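Local atomic coordinates of EscN (Escherichia coli O127:H6, PDB entry 2OBL), a protein that belongs to the ATP synthase alpha/beta family of P-loop proteins and is a component of a type III secretion system. Residues Ser198-Leu203 against Asp234-Ile239. The protein carries 1 engineered substitution. Numbering follows the deposited sequence.
With CA (calcium ion), chain B.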
ATOM      1  N   SER A 198      -0.116 -20.443  -4.920  1.00 16.11           N
ATOM      2  CA  SER A 198       0.072 -20.234  -6.348  1.00 16.49           C
ATOM      3  C   SER A 198      -0.706 -19.014  -6.862  1.00 15.55           C
ATOM      4  O   SER A 198      -0.334 -18.424  -7.874  1.00 14.22           O
ATOM      5  CB  SER A 198      -0.235 -21.509  -7.135  1.00 18.06           C
ATOM      6  OG  SER A 198      -1.607 -21.823  -7.083  1.00 20.79           O
ATOM      7  N   SER A 199      -1.746 -18.592  -6.138  1.00 15.01           N
ATOM      8  CA  SER A 199      -2.548 -17.439  -6.588  1.00 15.00           C
ATOM      9  C   SER A 199      -1.811 -16.120  -6.374  1.00 15.27           C
ATOM     10  O   SER A 199      -2.061 -15.135  -7.081  1.00 14.09           O
ATOM     11  CB  SER A 199      -3.912 -17.391  -5.888  1.00 15.04           C
ATOM     12  OG  SER A 199      -3.785 -16.823  -4.578  1.00 15.53           O
ATOM     13  N   LEU A 200      -0.913 -16.090  -5.391  1.00 14.76           N
ATOM     14  CA  LEU A 200      -0.260 -14.829  -5.021  1.00 16.01           C
ATOM     15  C   LEU A 200       0.556 -14.211  -6.153  1.00 15.70           C
ATOM     16  O   LEU A 200       0.348 -13.051  -6.495  1.00 16.42           O
ATOM     17  CB  LEU A 200       0.594 -14.981  -3.751  1.00 15.53           C
ATOM     18  CG  LEU A 200      -0.150 -15.332  -2.464  1.00 16.46           C
ATOM     19  CD1 LEU A 200       0.847 -15.560  -1.326  1.00 16.40           C
ATOM     20  CD2 LEU A 200      -1.131 -14.211  -2.105  1.00 16.92           C
ATOM     21  N   PRO A 201       1.507 -14.967  -6.730  1.00 15.40           N
ATOM     22  CA  PRO A 201       2.243 -14.328  -7.821  1.00 15.28           C
ATOM     23  C   PRO A 201       1.374 -14.060  -9.047  1.00 15.59           C
ATOM     24  O   PRO A 201       1.628 -13.111  -9.788  1.00 16.77           O
ATOM     25  CB  PRO A 201       3.361 -15.329  -8.135  1.00 15.43           C
ATOM     26  CG  PRO A 201       2.881 -16.634  -7.615  1.00 15.41           C
ATOM     27  CD  PRO A 201       2.007 -16.322  -6.434  1.00 15.75           C
ATOM     28  N   LYS A 202       0.344 -14.869  -9.247  1.00 15.10           N
ATOM     29  CA  LYS A 202      -0.557 -14.659 -10.381  1.00 16.51           C
ATOM     30  C   LYS A 202      -1.300 -13.328 -10.243  1.00 15.85           C
ATOM     31  O   LYS A 202      -1.450 -12.595 -11.210  1.00 13.20           O
ATOM     32  CB  LYS A 202      -1.551 -15.809 -10.502  1.00 18.20           C
ATOM     33  CG  LYS A 202      -0.896 -17.125 -10.886  1.00 20.33           C
ATOM     34  CD  LYS A 202      -1.802 -17.943 -11.766  1.00 22.09           C
ATOM     35  CE  LYS A 202      -1.023 -19.010 -12.503  1.00 23.54           C
ATOM     36  NZ  LYS A 202      -1.763 -19.453 -13.722  1.00 25.00           N
ATOM     37  N   LEU A 203      -1.749 -13.022  -9.030  1.00 14.34           N
ATOM     38  CA  LEU A 203      -2.357 -11.720  -8.752  1.00 14.28           C
ATOM     39  C   LEU A 203      -1.372 -10.563  -8.864  1.00 13.84           C
ATOM     40  O   LEU A 203      -1.651  -9.552  -9.505  1.00 12.94           O
ATOM     41  CB  LEU A 203      -2.963 -11.698  -7.348  1.00 14.99           C
ATOM     42  CG  LEU A 203      -4.361 -12.286  -7.200  1.00 15.99           C
ATOM     43  CD1 LEU A 203      -4.649 -12.543  -5.721  1.00 16.03           C
ATOM     44  CD2 LEU A 203      -5.418 -11.351  -7.793  1.00 15.93           C
ATOM     45  N   ASP A 234       4.883 -14.038   4.245  1.00 10.52           N
ATOM     46  CA  ASP A 234       6.272 -14.396   3.916  1.00 10.40           C
ATOM     47  C   ASP A 234       6.437 -14.504   2.404  1.00 10.13           C
ATOM     48  O   ASP A 234       7.402 -14.006   1.842  1.00  8.11           O
ATOM     49  CB  ASP A 234       6.715 -15.714   4.572  1.00 11.31           C
ATOM     50  CG  ASP A 234       6.824 -15.617   6.086  1.00 10.89           C
ATOM     51  OD1 ASP A 234       6.641 -14.527   6.650  1.00 10.76           O
ATOM     52  OD2 ASP A 234       7.083 -16.650   6.726  1.00 11.51           O
ATOM     53  N   GLU A 235       5.499 -15.174   1.749  1.00  9.91           N
ATOM     54  CA  GLU A 235       5.570 -15.324   0.307  1.00  9.84           C
ATOM     55  C   GLU A 235       5.472 -13.959  -0.373  1.00  9.66           C
ATOM     56  O   GLU A 235       6.173 -13.708  -1.338  1.00  9.49           O
ATOM     57  CB  GLU A 235       4.490 -16.289  -0.233  1.00 11.92           C
ATOM     58  CG  GLU A 235       4.642 -17.737   0.282  1.00 14.11           C
ATOM     59  CD  GLU A 235       6.005 -18.359   0.008  1.00 15.99           C
ATOM     60  OE1 GLU A 235       6.645 -17.988  -1.001  1.00 16.39           O
ATOM     61  OE2 GLU A 235       6.427 -19.256   0.785  1.00 17.74           O
ATOM     62  N   VAL A 236       4.614 -13.092   0.156  1.00  9.60           N
ATOM     63  CA  VAL A 236       4.448 -11.746  -0.377  1.00 10.66           C
ATOM     64  C   VAL A 236       5.758 -10.959  -0.242  1.00  9.54           C
ATOM     65  O   VAL A 236       6.201 -10.316  -1.197  1.00 11.00           O
ATOM     66  CB  VAL A 236       3.263 -11.041   0.318  1.00 11.33           C
ATOM     67  CG1 VAL A 236       3.236  -9.560  -0.000  1.00 13.44           C
ATOM     68  CG2 VAL A 236       1.934 -11.716  -0.111  1.00 12.83           C
ATOM     69  N   ARG A 237       6.394 -11.048   0.922  1.00  8.36           N
ATOM     70  CA  ARG A 237       7.702 -10.389   1.116  1.00  9.78           C
ATOM     71  C   ARG A 237       8.675 -10.695  -0.004  1.00  9.41           C
ATOM     72  O   ARG A 237       9.430  -9.829  -0.458  1.00 10.11           O
ATOM     73  CB  ARG A 237       8.336 -10.800   2.447  1.00  9.71           C
ATOM     74  CG  ARG A 237       7.698 -10.156   3.648  1.00 10.68           C
ATOM     75  CD  ARG A 237       8.541 -10.495   4.870  1.00 11.26           C
ATOM     76  NE  ARG A 237       8.023  -9.892   6.097  1.00 12.64           N
ATOM     77  CZ  ARG A 237       8.499  -8.774   6.637  1.00 12.88           C
ATOM     78  NH1 ARG A 237       9.483  -8.097   6.043  1.00 12.37           N
ATOM     79  NH2 ARG A 237       7.971  -8.315   7.768  1.00 13.55           N
ATOM     80  N   SER A 238       8.688 -11.952  -0.413  1.00 10.42           N
ATOM     81  CA  SER A 238       9.635 -12.422  -1.414  1.00 11.46           C
ATOM     82  C   SER A 238       9.285 -11.997  -2.847  1.00 13.38           C
ATOM     83  O   SER A 238      10.120 -12.101  -3.745  1.00 15.20           O
ATOM     84  CB  SER A 238       9.793 -13.949  -1.308  1.00 11.62           C
ATOM     85  OG  SER A 238      10.510 -14.294  -0.125  1.00  9.89           O
ATOM     86  N   ILE A 239       8.068 -11.506  -3.055  1.00 12.64           N
ATOM     87  CA  ILE A 239       7.630 -11.082  -4.385  1.00 13.79           C
ATOM     88  C   ILE A 239       7.667  -9.574  -4.566  1.00 13.88           C
ATOM     89  O   ILE A 239       7.882  -9.098  -5.680  1.00 14.58           O
ATOM     90  CB  ILE A 239       6.177 -11.497  -4.661  1.00 15.12           C
ATOM     91  CG1 ILE A 239       5.999 -13.020  -4.629  1.00 17.29           C
ATOM     92  CG2 ILE A 239       5.722 -10.950  -6.015  1.00 17.30           C
ATOM     93  CD1 ILE A 239       4.534 -13.432  -4.540  1.00 17.59           C
TER
HETATM   94 CA    CA B1001       7.271 -15.457   8.852  0.50 14.92          CA
HETATM   95  O   HOH W   1       5.031 -14.451   9.097  1.00 17.73           O
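Leu200 and Pro201 meet Glu235, Val236 and Ile239 in a small apolar helix-helix contact between helix 194-204 and helix 231-239, within the nucleotide-binding domain of the P-loop fold. The two segments run roughly the same way, crossing at -33° with their axes 10.3 Å apart, and no hydrogen bond joins them; together they bury 173 Å². The contact is made by side chains, with one methyl resting on the proline backbone.

Leu200 points across the gap, and its CD1 methyl does most of the reaching. This methyl lies 3.9 Å from CB of Glu235 and 4.2 Å from CG2 of Val236, the leucine crossing each of those side chains at about a right angle. On Val236 the touching branch is the methyl set beside its own backbone N, while CG1 stands anti to that N (chi1 168°). From the 234-239 side, Ile239 answers with the end of its longer branch: an extended chi2 of 165° carries CD1 to 4.0 Å from N of Pro201 and 4.2 Å from its CB. The same methyl also comes within 4.3 Å of CB of Leu200. It thus sits against the Pro201 nitrogen, which has no hydrogen to give to the preceding turn, and the helix is kinked there.

Glu235 contributes only its CB here; its carboxylate leads away to a long, weak ion pair with Arg189. Leu200 also touches Val169 of helix 169-182. Asp234 grips the calcium ion through both carboxylate oxygens, with Asn229 and a water, away from helix 194-204. Cohesion between these segments therefore comes from methyl and methylene packing and from the Ile239 methyl on the proline backbone, with the Asp234 carboxylate spent on calcium and that of Glu235 turned away.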